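Local structure of erythrocyte membrane protein 1 (Plasmodium falciparum, 2XU0) at residues Lys32-Glu37 with Trp256-Arg261; Gln46-Thr51 with Ala250-Asp255; Asp156-Val161 with Glu262-Ala267; Thr190-Ser195 with Ala267-Ala272; Asp277-Arg280 with Thr286-Phe289. The protein is the N-terminal segment and first Duffy-binding-like domain of a parasite adhesin linked to rosetting, which probably binds receptors on the host cell surface. The protein carries 10 engineered substitutions. All coordinates share one frame; numbering follows the deposited sequence. Where two conformers were deposited one is given.

Contact 1 of 5, residues Lys32-Glu37 with Trp256-Arg261; sequences KIYNQE and WWTINR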
# COMPACT_ATOMS: atom_id res chain seq x y z
N LYS A 32 -19.66 0.22 2.05
CA LYS A 32 -20.83 -0.65 1.90
C LYS A 32 -20.63 -1.95 2.67
O LYS A 32 -21.53 -2.34 3.41
CB LYS A 32 -21.13 -0.93 0.42
CG LYS A 32 -21.51 0.29 -0.39
CD LYS A 32 -22.33 -0.14 -1.61
CE LYS A 32 -22.80 1.04 -2.43
NZ LYS A 32 -21.72 1.61 -3.28
N ILE A 33 -19.43 -2.57 2.57
CA ILE A 33 -19.11 -3.80 3.30
C ILE A 33 -19.21 -3.59 4.83
O ILE A 33 -19.82 -4.39 5.54
CB ILE A 33 -17.74 -4.39 2.87
CG1 ILE A 33 -17.65 -4.63 1.35
CG2 ILE A 33 -17.35 -5.63 3.68
CD1 ILE A 33 -18.83 -5.49 0.66
N TYR A 34 -18.61 -2.50 5.32
CA TYR A 34 -18.62 -2.15 6.74
C TYR A 34 -20.07 -1.97 7.21
O TYR A 34 -20.44 -2.48 8.26
CB TYR A 34 -17.76 -0.89 7.00
CG TYR A 34 -17.88 -0.35 8.41
CD1 TYR A 34 -18.69 0.74 8.70
CD2 TYR A 34 -17.25 -0.99 9.48
CE1 TYR A 34 -18.83 1.22 10.00
CE2 TYR A 34 -17.39 -0.53 10.79
CZ TYR A 34 -18.19 0.57 11.05
OH TYR A 34 -18.33 1.04 12.33
N ASN A 35 -20.88 -1.23 6.42
CA ASN A 35 -22.30 -0.98 6.70
C ASN A 35 -23.12 -2.27 6.81
O ASN A 35 -23.90 -2.40 7.75
CB ASN A 35 -22.91 -0.06 5.65
CG ASN A 35 -22.55 1.38 5.84
OD1 ASN A 35 -22.12 1.80 6.91
ND2 ASN A 35 -22.71 2.17 4.79
N GLN A 36 -22.90 -3.24 5.90
CA GLN A 36 -23.58 -4.54 5.95
C GLN A 36 -23.24 -5.26 7.24
O GLN A 36 -24.11 -5.85 7.87
CB GLN A 36 -23.20 -5.44 4.76
CG GLN A 36 -23.91 -5.11 3.45
CD GLN A 36 -23.17 -5.65 2.24
OE1 GLN A 36 -22.95 -4.94 1.26
NE2 GLN A 36 -22.76 -6.92 2.27
N GLU A 37 -21.96 -5.22 7.62
CA GLU A 37 -21.41 -5.90 8.79
C GLU A 37 -21.90 -5.36 10.13
O GLU A 37 -21.97 -6.12 11.09
CB GLU A 37 -19.89 -5.87 8.72
CG GLU A 37 -19.33 -6.98 7.83
CD GLU A 37 -19.72 -8.40 8.20
OE1 GLU A 37 -19.53 -8.79 9.38
OE2 GLU A 37 -20.23 -9.13 7.32
N TRP A 256 -14.48 -8.95 16.88
CA TRP A 256 -13.54 -8.31 17.78
C TRP A 256 -12.93 -7.10 17.07
O TRP A 256 -12.89 -6.02 17.65
CB TRP A 256 -12.46 -9.28 18.26
CG TRP A 256 -11.65 -8.71 19.40
CD1 TRP A 256 -11.95 -8.78 20.73
CD2 TRP A 256 -10.50 -7.86 19.30
NE1 TRP A 256 -11.02 -8.09 21.47
CE2 TRP A 256 -10.12 -7.51 20.61
CE3 TRP A 256 -9.73 -7.38 18.22
CZ2 TRP A 256 -9.00 -6.70 20.88
CZ3 TRP A 256 -8.62 -6.59 18.49
CH2 TRP A 256 -8.28 -6.24 19.80
N TRP A 257 -12.48 -7.27 15.80
CA TRP A 257 -11.87 -6.17 15.06
C TRP A 257 -12.85 -5.02 14.92
O TRP A 257 -12.54 -3.89 15.28
CB TRP A 257 -11.36 -6.63 13.67
CG TRP A 257 -10.79 -5.47 12.89
CD1 TRP A 257 -11.43 -4.75 11.92
CD2 TRP A 257 -9.60 -4.74 13.20
NE1 TRP A 257 -10.64 -3.70 11.51
CE2 TRP A 257 -9.54 -3.63 12.33
CE3 TRP A 257 -8.55 -4.94 14.13
CZ2 TRP A 257 -8.44 -2.76 12.30
CZ3 TRP A 257 -7.46 -4.08 14.10
CH2 TRP A 257 -7.42 -2.99 13.20
N THR A 258 -14.02 -5.31 14.37
CA THR A 258 -15.09 -4.35 14.15
C THR A 258 -15.42 -3.56 15.40
O THR A 258 -15.59 -2.35 15.31
CB THR A 258 -16.29 -5.07 13.55
OG1 THR A 258 -15.86 -5.66 12.32
CG2 THR A 258 -17.47 -4.13 13.29
N ILE A 259 -15.48 -4.25 16.56
CA ILE A 259 -15.81 -3.65 17.83
C ILE A 259 -14.72 -2.73 18.36
O ILE A 259 -15.03 -1.64 18.86
CB ILE A 259 -16.29 -4.72 18.85
CG1 ILE A 259 -17.72 -5.21 18.50
CG2 ILE A 259 -16.25 -4.20 20.30
CD1 ILE A 259 -18.00 -6.70 18.90
N ASN A 260 -13.45 -3.12 18.20
CA ASN A 260 -12.34 -2.34 18.74
C ASN A 260 -11.61 -1.47 17.76
O ASN A 260 -10.68 -0.78 18.17
CB ASN A 260 -11.37 -3.28 19.47
CG ASN A 260 -12.00 -3.95 20.66
OD1 ASN A 260 -12.13 -3.36 21.73
ND2 ASN A 260 -12.51 -5.15 20.47
N ARG A 261 -11.98 -1.50 16.47
CA ARG A 261 -11.26 -0.75 15.42
C ARG A 261 -11.09 0.74 15.69
O ARG A 261 -10.08 1.30 15.32
CB ARG A 261 -11.82 -1.03 14.01
CG ARG A 261 -13.22 -0.44 13.76
CD ARG A 261 -13.80 -0.89 12.44
NE ARG A 261 -13.13 -0.29 11.28
CZ ARG A 261 -13.47 0.86 10.72
NH1 ARG A 261 -14.46 1.59 11.23
NH2 ARG A 261 -12.83 1.30 9.66
O HOH W 1 -15.73 1.85 13.81
O HOH W 2 -17.90 -7.78 12.16
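Tyr34 and Arg261 meet between two helical segments, 32-37 of the N-terminal segment's helix 22-39 and 256-261 of helix 249-268 in the Duffy-binding-like domain, with Tyr34 CA and Thr258 CA 8.5 Å apart. Side chains span the gap. Tyr34 swings out with CG anti to its own N (chi1 172°), which carries the ring to the guanidinium of Arg261. Tyr34 CE2 lies 3.6 Å from Arg261 NH1. Tyr34 CD2 lies over one face of the guanidinium, offset toward its rim, and the two planes are 43° apart, so the groups are tilted rather than stacked flat. Arg261 gets there through a bend at chi3. Its NE forms a salt bridge with Asp307, and NH2 bonds to the carbonyl of Thr304. A water links the two side chains: it accepts from Arg261 NH1 at 2.9 Å and lies 3.1 Å from Tyr34 OH. Thr258 CG2 adds a looser touch, 4.4 Å from Tyr34 CE2. Tyr308 packs edge-to-face on Tyr34 and bonds to Thr258 OG1. The contact thus rests on ring-to-guanidinium packing and a bridging water. Asp307 and Thr304 hold the arginine, while the N-terminal helix contributes mainly one tyrosine ring.

Contact 2 of 5, residues Gln46-Thr51 with Ala250-Asp255; sequences QQLKGT and AKLRED. Engineered in segment 250-255: Ala250 (natural residue Ser).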
# COMPACT_ATOMS: atom_id res chain seq x y z
N GLN A 46 -20.40 -6.14 23.95
CA GLN A 46 -19.70 -5.70 25.16
C GLN A 46 -18.72 -6.71 25.74
O GLN A 46 -17.78 -6.30 26.43
CB GLN A 46 -20.68 -5.15 26.23
CG GLN A 46 -21.95 -4.44 25.70
CD GLN A 46 -22.99 -5.35 25.05
OE1 GLN A 46 -22.99 -6.58 25.20
NE2 GLN A 46 -23.88 -4.76 24.26
N GLN A 47 -18.89 -8.01 25.43
CA GLN A 47 -18.00 -9.09 25.90
C GLN A 47 -16.69 -9.11 25.10
O GLN A 47 -15.70 -9.71 25.54
CB GLN A 47 -18.69 -10.47 25.80
CG GLN A 47 -19.52 -10.85 27.02
CD GLN A 47 -20.89 -10.24 26.98
OE1 GLN A 47 -21.11 -9.11 27.43
NE2 GLN A 47 -21.85 -10.97 26.44
N LEU A 48 -16.70 -8.49 23.91
CA LEU A 48 -15.57 -8.39 22.98
C LEU A 48 -14.97 -7.00 23.04
O LEU A 48 -13.85 -6.79 22.57
CB LEU A 48 -16.02 -8.71 21.55
CG LEU A 48 -16.49 -10.14 21.24
CD1 LEU A 48 -16.71 -10.30 19.77
CD2 LEU A 48 -15.49 -11.19 21.71
N LYS A 49 -15.71 -6.04 23.63
CA LYS A 49 -15.27 -4.67 23.79
C LYS A 49 -14.10 -4.60 24.77
O LYS A 49 -14.19 -5.14 25.88
CB LYS A 49 -16.43 -3.77 24.23
CG LYS A 49 -16.09 -2.28 24.27
CD LYS A 49 -16.55 -1.53 23.02
CE LYS A 49 -16.48 -0.04 23.19
NZ LYS A 49 -15.09 0.45 23.34
N GLY A 50 -13.02 -4.00 24.32
CA GLY A 50 -11.81 -3.85 25.12
C GLY A 50 -11.75 -2.54 25.87
O GLY A 50 -11.96 -1.47 25.29
N THR A 51 -11.46 -2.62 27.16
CA THR A 51 -11.33 -1.46 28.04
C THR A 51 -9.97 -1.50 28.74
O THR A 51 -9.65 -2.49 29.42
CB THR A 51 -12.60 -1.22 28.90
OG1 THR A 51 -12.61 0.11 29.40
CG2 THR A 51 -12.79 -2.22 30.04
N ALA A 250 -13.24 -17.46 13.24
CA ALA A 250 -13.18 -16.49 12.15
C ALA A 250 -14.18 -15.34 12.38
O ALA A 250 -13.81 -14.18 12.25
CB ALA A 250 -13.42 -17.17 10.81
N LYS A 251 -15.42 -15.67 12.79
CA LYS A 251 -16.48 -14.70 13.06
C LYS A 251 -16.15 -13.92 14.35
O LYS A 251 -16.32 -12.70 14.40
CB LYS A 251 -17.83 -15.41 13.17
CG LYS A 251 -18.99 -14.45 13.33
CD LYS A 251 -20.28 -15.19 13.71
CE LYS A 251 -21.41 -14.25 14.06
NZ LYS A 251 -21.70 -13.27 12.97
N LEU A 252 -15.64 -14.62 15.35
CA LEU A 252 -15.23 -14.04 16.63
C LEU A 252 -14.12 -12.99 16.45
O LEU A 252 -14.18 -11.93 17.08
CB LEU A 252 -14.78 -15.17 17.58
CG LEU A 252 -14.42 -14.76 19.01
CD1 LEU A 252 -15.66 -14.39 19.81
CD2 LEU A 252 -13.67 -15.88 19.70
N ARG A 253 -13.12 -13.29 15.61
CA ARG A 253 -12.02 -12.34 15.36
C ARG A 253 -12.47 -11.14 14.53
O ARG A 253 -12.00 -10.03 14.79
CB ARG A 253 -10.84 -13.03 14.67
CG ARG A 253 -10.17 -14.09 15.51
CD ARG A 253 -8.72 -14.02 15.14
NE ARG A 253 -8.21 -15.27 14.65
CZ ARG A 253 -6.99 -15.45 14.16
NH1 ARG A 253 -6.15 -14.43 14.05
NH2 ARG A 253 -6.61 -16.64 13.75
N GLU A 254 -13.38 -11.35 13.55
CA GLU A 254 -13.99 -10.32 12.69
C GLU A 254 -14.72 -9.29 13.53
O GLU A 254 -14.63 -8.09 13.25
CB GLU A 254 -15.07 -10.96 11.79
CG GLU A 254 -14.55 -11.56 10.52
CD GLU A 254 -15.56 -12.38 9.73
OE1 GLU A 254 -15.13 -13.07 8.78
OE2 GLU A 254 -16.78 -12.34 10.07
N ASP A 255 -15.57 -9.78 14.48
CA ASP A 255 -16.38 -8.93 15.36
C ASP A 255 -15.50 -8.25 16.37
O ASP A 255 -15.68 -7.07 16.62
CB ASP A 255 -17.47 -9.75 16.05
CG ASP A 255 -18.56 -10.15 15.08
OD1 ASP A 255 -18.46 -9.79 13.87
OD2 ASP A 255 -19.55 -10.76 15.53
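The N-terminal segment of PfEMP1 continues past its helix as an irregular loop, and here Leu48 of that loop packs on helix 249-268 of the Duffy-binding-like domain. The contact is buried and mostly apolar. Leu48 points its side chain at the helix, and its two methyl groups divide the work. Leu48 CD2 meets Leu252 CD1 at 3.7 Å. Leu48 CD1 rests on the methylene of Asp255, 3.8 Å from CB, and lies 4.0 Å from the carbonyl oxygen of Leu252. The leucine therefore spans one turn of the helix, from Leu252 to Asp255. The nearest CA atoms, those of Leu48 and Asp255, are 7.7 Å apart. Leu252 starts off to one side of the contact. Its chi1 of -176° sets CG beside the carbonyl carbon, and from there CD1 reaches Leu48.

In the fold, this is where the loop after helix 22-39 lies along the helical domain. Ile228 of helix 216-231, Tyr240, and Trp256 and Ile259 further along helix 249-268 also touch Leu48, so the leucine is packed by more than one part of the domain. The carboxylate of Asp255 takes a different role from its CB: OD2 is hydrogen-bonded to Tyr240 OH, and OD1 to a glycerol probably left from crystallisation. The backbone of the loop is held too, since the carbonyl oxygen of Leu48 accepts a hydrogen bond from Asn260 ND2 and the N of Gly50 bonds to Asn260 OD1.

Contact 3 of 5, residues Asp156-Val161 with Glu262-Ala267; sequences DLLGNV and EQIWKA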
# COMPACT_ATOMS: atom_id res chain seq x y z
N ASP A 156 -7.01 -7.78 27.46
CA ASP A 156 -5.58 -8.09 27.40
C ASP A 156 -5.07 -8.01 25.97
O ASP A 156 -3.99 -7.49 25.75
CB ASP A 156 -5.26 -9.49 27.99
CG ASP A 156 -5.61 -9.68 29.46
OD1 ASP A 156 -5.55 -8.69 30.22
OD2 ASP A 156 -5.94 -10.82 29.84
N LEU A 157 -5.86 -8.49 25.01
CA LEU A 157 -5.52 -8.46 23.59
C LEU A 157 -5.50 -7.02 23.07
O LEU A 157 -4.52 -6.61 22.44
CB LEU A 157 -6.51 -9.31 22.78
CG LEU A 157 -6.28 -9.33 21.26
CD1 LEU A 157 -4.97 -9.99 20.91
CD2 LEU A 157 -7.44 -10.00 20.57
N LEU A 158 -6.55 -6.23 23.39
CA LEU A 158 -6.61 -4.83 22.97
C LEU A 158 -5.37 -4.08 23.38
O LEU A 158 -4.79 -3.38 22.54
CB LEU A 158 -7.89 -4.12 23.48
CG LEU A 158 -8.02 -2.65 23.02
CD1 LEU A 158 -8.37 -2.54 21.56
CD2 LEU A 158 -8.98 -1.90 23.87
N GLY A 159 -4.93 -4.29 24.63
CA GLY A 159 -3.72 -3.68 25.18
C GLY A 159 -2.54 -3.87 24.26
O GLY A 159 -1.96 -2.89 23.81
N ASN A 160 -2.24 -5.13 23.91
CA ASN A 160 -1.17 -5.49 22.98
C ASN A 160 -1.31 -4.86 21.59
O ASN A 160 -0.34 -4.31 21.07
CB ASN A 160 -1.06 -7.02 22.85
CG ASN A 160 -0.57 -7.66 24.13
OD1 ASN A 160 -1.36 -8.12 24.96
ND2 ASN A 160 0.73 -7.65 24.33
N VAL A 161 -2.53 -4.90 21.02
CA VAL A 161 -2.83 -4.33 19.70
C VAL A 161 -2.67 -2.82 19.69
O VAL A 161 -2.16 -2.26 18.71
CB VAL A 161 -4.20 -4.85 19.13
CG1 VAL A 161 -4.50 -4.21 17.76
CG2 VAL A 161 -4.19 -6.38 19.01
N GLU A 262 -12.09 1.36 16.34
CA GLU A 262 -12.07 2.78 16.65
C GLU A 262 -10.92 3.17 17.58
O GLU A 262 -10.21 4.10 17.26
CB GLU A 262 -13.42 3.23 17.20
CG GLU A 262 -13.46 4.72 17.46
CD GLU A 262 -14.73 5.18 18.13
OE1 GLU A 262 -14.63 5.81 19.21
OE2 GLU A 262 -15.82 4.93 17.58
N GLN A 263 -10.75 2.46 18.71
CA GLN A 263 -9.65 2.67 19.68
C GLN A 263 -8.31 2.35 19.03
O GLN A 263 -7.33 3.09 19.20
CB GLN A 263 -9.78 1.75 20.90
CG GLN A 263 -11.13 1.71 21.57
CD GLN A 263 -11.10 0.77 22.74
OE1 GLN A 263 -10.43 1.01 23.75
NE2 GLN A 263 -11.82 -0.35 22.61
N ILE A 264 -8.27 1.26 18.24
CA ILE A 264 -7.06 0.87 17.50
C ILE A 264 -6.61 2.03 16.58
O ILE A 264 -5.43 2.40 16.58
CB ILE A 264 -7.23 -0.50 16.77
CG1 ILE A 264 -7.30 -1.65 17.83
CG2 ILE A 264 -6.06 -0.76 15.76
CD1 ILE A 264 -8.23 -2.93 17.48
N TRP A 265 -7.57 2.66 15.84
CA TRP A 265 -7.26 3.80 14.96
C TRP A 265 -6.71 4.97 15.79
O TRP A 265 -5.83 5.68 15.31
CB TRP A 265 -8.50 4.27 14.19
CG TRP A 265 -8.22 5.45 13.27
CD1 TRP A 265 -8.55 6.76 13.50
CD2 TRP A 265 -7.47 5.44 12.05
NE1 TRP A 265 -8.01 7.56 12.52
CE2 TRP A 265 -7.40 6.76 11.59
CE3 TRP A 265 -6.87 4.42 11.29
CZ2 TRP A 265 -6.73 7.10 10.41
CZ3 TRP A 265 -6.20 4.75 10.13
CH2 TRP A 265 -6.17 6.07 9.67
N LYS A 266 -7.31 5.20 17.00
CA LYS A 266 -6.89 6.27 17.93
C LYS A 266 -5.44 6.02 18.35
O LYS A 266 -4.62 6.91 18.18
CB LYS A 266 -7.85 6.32 19.15
CG LYS A 266 -7.67 7.57 20.00
CD LYS A 266 -8.72 7.72 21.08
CE LYS A 266 -8.42 8.94 21.93
NZ LYS A 266 -9.34 9.06 23.10
N ALA A 267 -5.09 4.80 18.78
CA ALA A 267 -3.69 4.48 19.11
C ALA A 267 -2.75 4.68 17.91
O ALA A 267 -1.70 5.33 18.02
CB ALA A 267 -3.60 3.06 19.64
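Leu158 crosses Gln263 at about a right angle and meets Ile264 at a slant, so its two methyl groups face different neighbours. Leu158 CD2 touches the amide of Gln263, with OE1 at 3.3 Å and NE2 at 3.5 Å. Leu158 CD1 turns to Ile264 and lies 4.0 Å from its CG1. Val161, one turn further on, comes to the same isoleucine: its CG1 is 3.8 Å from Ile264 CG1. Ile264 is thus touched by both residues through its longer branch. CG1 lies anti to the carbonyl carbon (chi1 -69°), and this brings the branch round to helix 154-175 although CB starts off to one side.

Helices 154-175 and 249-268 belong to the helical core of the Duffy-binding-like domain. The two short segments run in the same general direction, crossing at -29°, with their axes 10.5 Å from each other. Helix 249-268 is kinked where segment 262-267 begins. The amide of Gln263 is not left to apolar neighbours, for NE2 donates to the carbonyl of Gly50 in the N-terminal segment. Around these residues, Trp256 and Asn260 also pack on Leu158, while Trp257 and Leu162 pack on Ile264.

Contact 4 of 5, residues Thr190-Ser195 with Ala267-Ala272; sequences TSLARS and ALTCSA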
# COMPACT_ATOMS: atom_id res chain seq x y z
N THR A 190 -2.95 8.37 4.66
CA THR A 190 -3.15 7.27 3.68
C THR A 190 -2.25 6.06 4.06
O THR A 190 -2.74 4.94 4.11
CB THR A 190 -2.88 7.77 2.23
OG1 THR A 190 -3.90 8.71 1.89
CG2 THR A 190 -2.90 6.64 1.19
N SER A 191 -0.94 6.31 4.38
CA SER A 191 -0.04 5.21 4.74
C SER A 191 -0.46 4.57 6.04
O SER A 191 -0.40 3.34 6.15
CB SER A 191 1.41 5.66 4.77
OG SER A 191 1.80 6.02 3.46
N LEU A 192 -0.95 5.39 7.01
CA LEU A 192 -1.49 4.88 8.26
C LEU A 192 -2.73 4.04 8.00
O LEU A 192 -2.91 3.02 8.65
CB LEU A 192 -1.87 6.04 9.21
CG LEU A 192 -0.70 6.81 9.89
CD1 LEU A 192 -1.25 7.90 10.82
CD2 LEU A 192 0.18 5.88 10.68
N ALA A 193 -3.60 4.46 7.07
CA ALA A 193 -4.83 3.67 6.74
C ALA A 193 -4.42 2.30 6.14
O ALA A 193 -5.05 1.28 6.41
CB ALA A 193 -5.66 4.44 5.76
N ARG A 194 -3.30 2.27 5.41
CA ARG A 194 -2.80 1.03 4.82
C ARG A 194 -2.29 0.08 5.87
O ARG A 194 -2.54 -1.11 5.75
CB ARG A 194 -1.75 1.31 3.76
CG ARG A 194 -2.33 1.96 2.54
CD ARG A 194 -1.20 2.25 1.62
NE ARG A 194 -1.67 2.74 0.34
CZ ARG A 194 -1.05 3.69 -0.34
NH1 ARG A 194 0.06 4.24 0.14
NH2 ARG A 194 -1.51 4.08 -1.51
N SER A 195 -1.59 0.59 6.91
CA SER A 195 -1.09 -0.22 8.02
C SER A 195 -2.24 -0.67 8.90
O SER A 195 -2.24 -1.79 9.36
CB SER A 195 -0.05 0.55 8.84
OG SER A 195 1.18 0.49 8.14
N ALA A 267 -5.09 4.80 18.78
CA ALA A 267 -3.69 4.48 19.11
C ALA A 267 -2.75 4.68 17.91
O ALA A 267 -1.70 5.33 18.02
CB ALA A 267 -3.60 3.06 19.64
N LEU A 268 -3.15 4.17 16.73
CA LEU A 268 -2.34 4.29 15.51
C LEU A 268 -1.99 5.72 15.16
O LEU A 268 -0.91 5.97 14.61
CB LEU A 268 -3.05 3.58 14.32
CG LEU A 268 -2.31 3.58 12.95
CD1 LEU A 268 -1.02 2.73 12.98
CD2 LEU A 268 -3.23 3.08 11.85
N THR A 269 -2.91 6.66 15.43
CA THR A 269 -2.73 8.08 15.12
C THR A 269 -2.17 8.93 16.30
O THR A 269 -2.04 10.14 16.13
CB THR A 269 -4.02 8.70 14.60
OG1 THR A 269 -5.03 8.44 15.58
CG2 THR A 269 -4.42 8.21 13.23
N CYS A 270 -1.83 8.31 17.46
CA CYS A 270 -1.23 9.00 18.64
C CYS A 270 -0.16 10.04 18.23
O CYS A 270 -0.19 11.17 18.70
CB CYS A 270 -0.66 8.00 19.65
SG CYS A 270 -1.89 7.11 20.64
N SER A 271 0.75 9.65 17.31
CA SER A 271 1.87 10.49 16.83
C SER A 271 1.61 11.16 15.51
O SER A 271 2.54 11.73 14.93
CB SER A 271 3.14 9.64 16.72
OG SER A 271 2.91 8.55 15.84
N ALA A 272 0.39 11.05 14.97
CA ALA A 272 0.11 11.63 13.66
C ALA A 272 0.25 13.14 13.73
O ALA A 272 -0.12 13.73 14.75
CB ALA A 272 -1.29 11.23 13.18
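Leu192 and Leu268 lie alongside each other, pointing opposite ways, inside the helical core of the Duffy-binding-like domain. Here helix 186-204 packs on the C-terminal end of helix 249-268 and the turn after it. Leu192 takes part in every close contact across the segments. Leu192 CD2 lies 4.1 Å from Leu268 CG. The other methyl, Leu192 CD1, points to the turn, where it touches Thr269 CG2 at 4.0 Å and Ala272 CB at 4.1 Å. Leu268 answers by setting CD2 against the backbone of helix 186-204, 3.2 Å from the carbonyl oxygen of Leu192. A chi1 of -179° turns the branch of Leu268 away from its own N and lets it reach there.

The next shell fixes the turn. Residues 269-272 form a type I beta turn, closed by the bond from Ala272 N to Thr269 O. This brings Thr269 and Ala272 together beneath one methyl of Leu192. Thr269 keeps its hydroxyl for other partners: OG1 bonds chiefly to Trp265 O, and also to His297 ND1. Its CG2 is the branch that meets the leucine. Further out, Ile172 of helix 154-175 also packs on Leu192, and Cys270 packs on Cys76, with which it forms a disulfide in a structure of this protein. Lys294 NZ is hydrogen-bonded to two carbonyl oxygens of this turn, those of Cys270 and Ala272.

Contact 5 of 5, residues Asp277-Arg280 with Thr286-Phe289; sequences DYFR and TLHF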
# COMPACT_ATOMS: atom_id res chain seq x y z
N ASP A 277 -4.79 15.18 7.67
CA ASP A 277 -6.15 14.65 7.73
C ASP A 277 -6.36 13.64 6.61
O ASP A 277 -5.69 13.73 5.58
CB ASP A 277 -7.19 15.79 7.63
CG ASP A 277 -7.27 16.62 8.90
OD1 ASP A 277 -7.95 16.17 9.85
OD2 ASP A 277 -6.55 17.64 8.98
N TYR A 278 -7.27 12.68 6.82
CA TYR A 278 -7.56 11.70 5.77
C TYR A 278 -8.60 12.27 4.82
O TYR A 278 -9.64 12.77 5.27
CB TYR A 278 -8.06 10.38 6.38
CG TYR A 278 -8.11 9.24 5.38
CD1 TYR A 278 -6.94 8.68 4.88
CD2 TYR A 278 -9.32 8.72 4.94
CE1 TYR A 278 -6.98 7.65 3.95
CE2 TYR A 278 -9.37 7.65 4.05
CZ TYR A 278 -8.19 7.11 3.56
OH TYR A 278 -8.18 6.13 2.60
N PHE A 279 -8.34 12.18 3.52
CA PHE A 279 -9.30 12.67 2.55
C PHE A 279 -9.68 11.56 1.59
O PHE A 279 -8.81 10.83 1.12
CB PHE A 279 -8.72 13.85 1.72
CG PHE A 279 -8.36 15.10 2.48
CD1 PHE A 279 -9.16 16.23 2.41
CD2 PHE A 279 -7.17 15.18 3.20
CE1 PHE A 279 -8.79 17.41 3.06
CE2 PHE A 279 -6.81 16.36 3.86
CZ PHE A 279 -7.62 17.46 3.79
N ARG A 280 -10.97 11.49 1.25
CA ARG A 280 -11.50 10.54 0.27
C ARG A 280 -12.72 11.14 -0.40
O ARG A 280 -13.33 12.05 0.16
CB ARG A 280 -11.79 9.15 0.88
CG ARG A 280 -12.58 9.16 2.18
CD ARG A 280 -13.24 7.83 2.45
NE ARG A 280 -14.32 7.62 1.50
CZ ARG A 280 -15.59 7.89 1.75
NH1 ARG A 280 -15.97 8.32 2.95
NH2 ARG A 280 -16.51 7.71 0.81
N THR A 286 -18.15 14.18 -4.05
CA THR A 286 -18.29 14.78 -2.72
C THR A 286 -17.03 14.45 -1.90
O THR A 286 -16.60 13.30 -1.89
CB THR A 286 -19.58 14.29 -2.03
OG1 THR A 286 -20.68 14.72 -2.84
CG2 THR A 286 -19.75 14.85 -0.63
N LEU A 287 -16.44 15.48 -1.27
CA LEU A 287 -15.23 15.35 -0.44
C LEU A 287 -15.57 14.93 1.00
O LEU A 287 -16.42 15.57 1.64
CB LEU A 287 -14.48 16.68 -0.46
CG LEU A 287 -13.04 16.73 0.07
CD1 LEU A 287 -12.05 15.87 -0.81
CD2 LEU A 287 -12.57 18.17 0.09
N HIS A 288 -14.93 13.84 1.49
CA HIS A 288 -15.06 13.32 2.86
C HIS A 288 -13.68 13.45 3.53
O HIS A 288 -12.65 13.31 2.87
CB HIS A 288 -15.59 11.90 2.88
CG HIS A 288 -16.90 11.76 2.15
ND1 HIS A 288 -18.09 12.23 2.69
CD2 HIS A 288 -17.17 11.18 0.96
CE1 HIS A 288 -19.03 11.92 1.82
NE2 HIS A 288 -18.53 11.28 0.76
N PHE A 289 -13.67 13.88 4.79
CA PHE A 289 -12.40 14.20 5.45
C PHE A 289 -12.51 14.16 6.95
O PHE A 289 -13.57 14.45 7.47
CB PHE A 289 -11.95 15.64 5.05
CG PHE A 289 -13.07 16.68 5.13
CD1 PHE A 289 -13.20 17.51 6.24
CD2 PHE A 289 -13.99 16.81 4.08
CE1 PHE A 289 -14.22 18.46 6.30
CE2 PHE A 289 -15.03 17.74 4.16
CZ PHE A 289 -15.14 18.56 5.26
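The carbonyl oxygen of Arg280 accepts a hydrogen bond from His288 N at 2.7 Å. The return bond runs from Arg280 N to His288 O at 3.0 Å, with an N-H...O angle of 169°. Together they make Arg280 and His288 an antiparallel hydrogen-bonded pair. Phe279 and Phe289 form the neighbouring non-hydrogen-bonded pair, with CA atoms 4.5 Å apart. Weaker CA-H...O contacts lie beside it, such as Phe289 CA to Tyr278 O at 3.1 Å. The strands 279-281 and 287-289 are the two arms of a beta hairpin.

Arg280 and His288 share one face of this small sheet. The guanidinium lies almost parallel to the imidazole, their planes 10° apart. His288 CD2 sits over a face of the guanidinium, 3.5 Å from Arg280 NH2. The arginine chain bends at chi3 (-71°), which brings its end back beside His288. The two phenylalanines are on the other face. Phe279 CD1 touches Phe289 CB at 3.9 Å, and Leu287 CD1 comes to the edge of the Phe279 ring.

The arginine face is covered by helix 22-39 of the N-terminal segment: Arg280 NH2 bonds to Asn28 OD1, and Ile31 packs on the side chain. Tyr278 OH bonds to Glu27 of the same helix, while the tyrosine ring lies on Thr190 and Ala193 of helix 186-204. The hairpin is thus set between the N-terminal helix and the helical core.

Overall arrangement
Contacts 1 to 4 all use helix 249-268, at successive places along it and into the turn beyond. Contacts 2, 3 and 4 are buried and mainly apolar, with leucines prominent in each. Contacts 1 and 5 are only partly buried and more polar: contact 1 relies on a water and an arginine, contact 5 on paired backbone bonds. The N-terminal segment enters through contacts 1 and 2. The loop of contact 2 is hydrogen-bonded to residues of contacts 1 and 3. Contacts 3 and 4 share Ala267. Contact 5 touches contact 4 through Tyr278, packed on helix 186-204, but lies about 28 Å from contact 2, centre to centre.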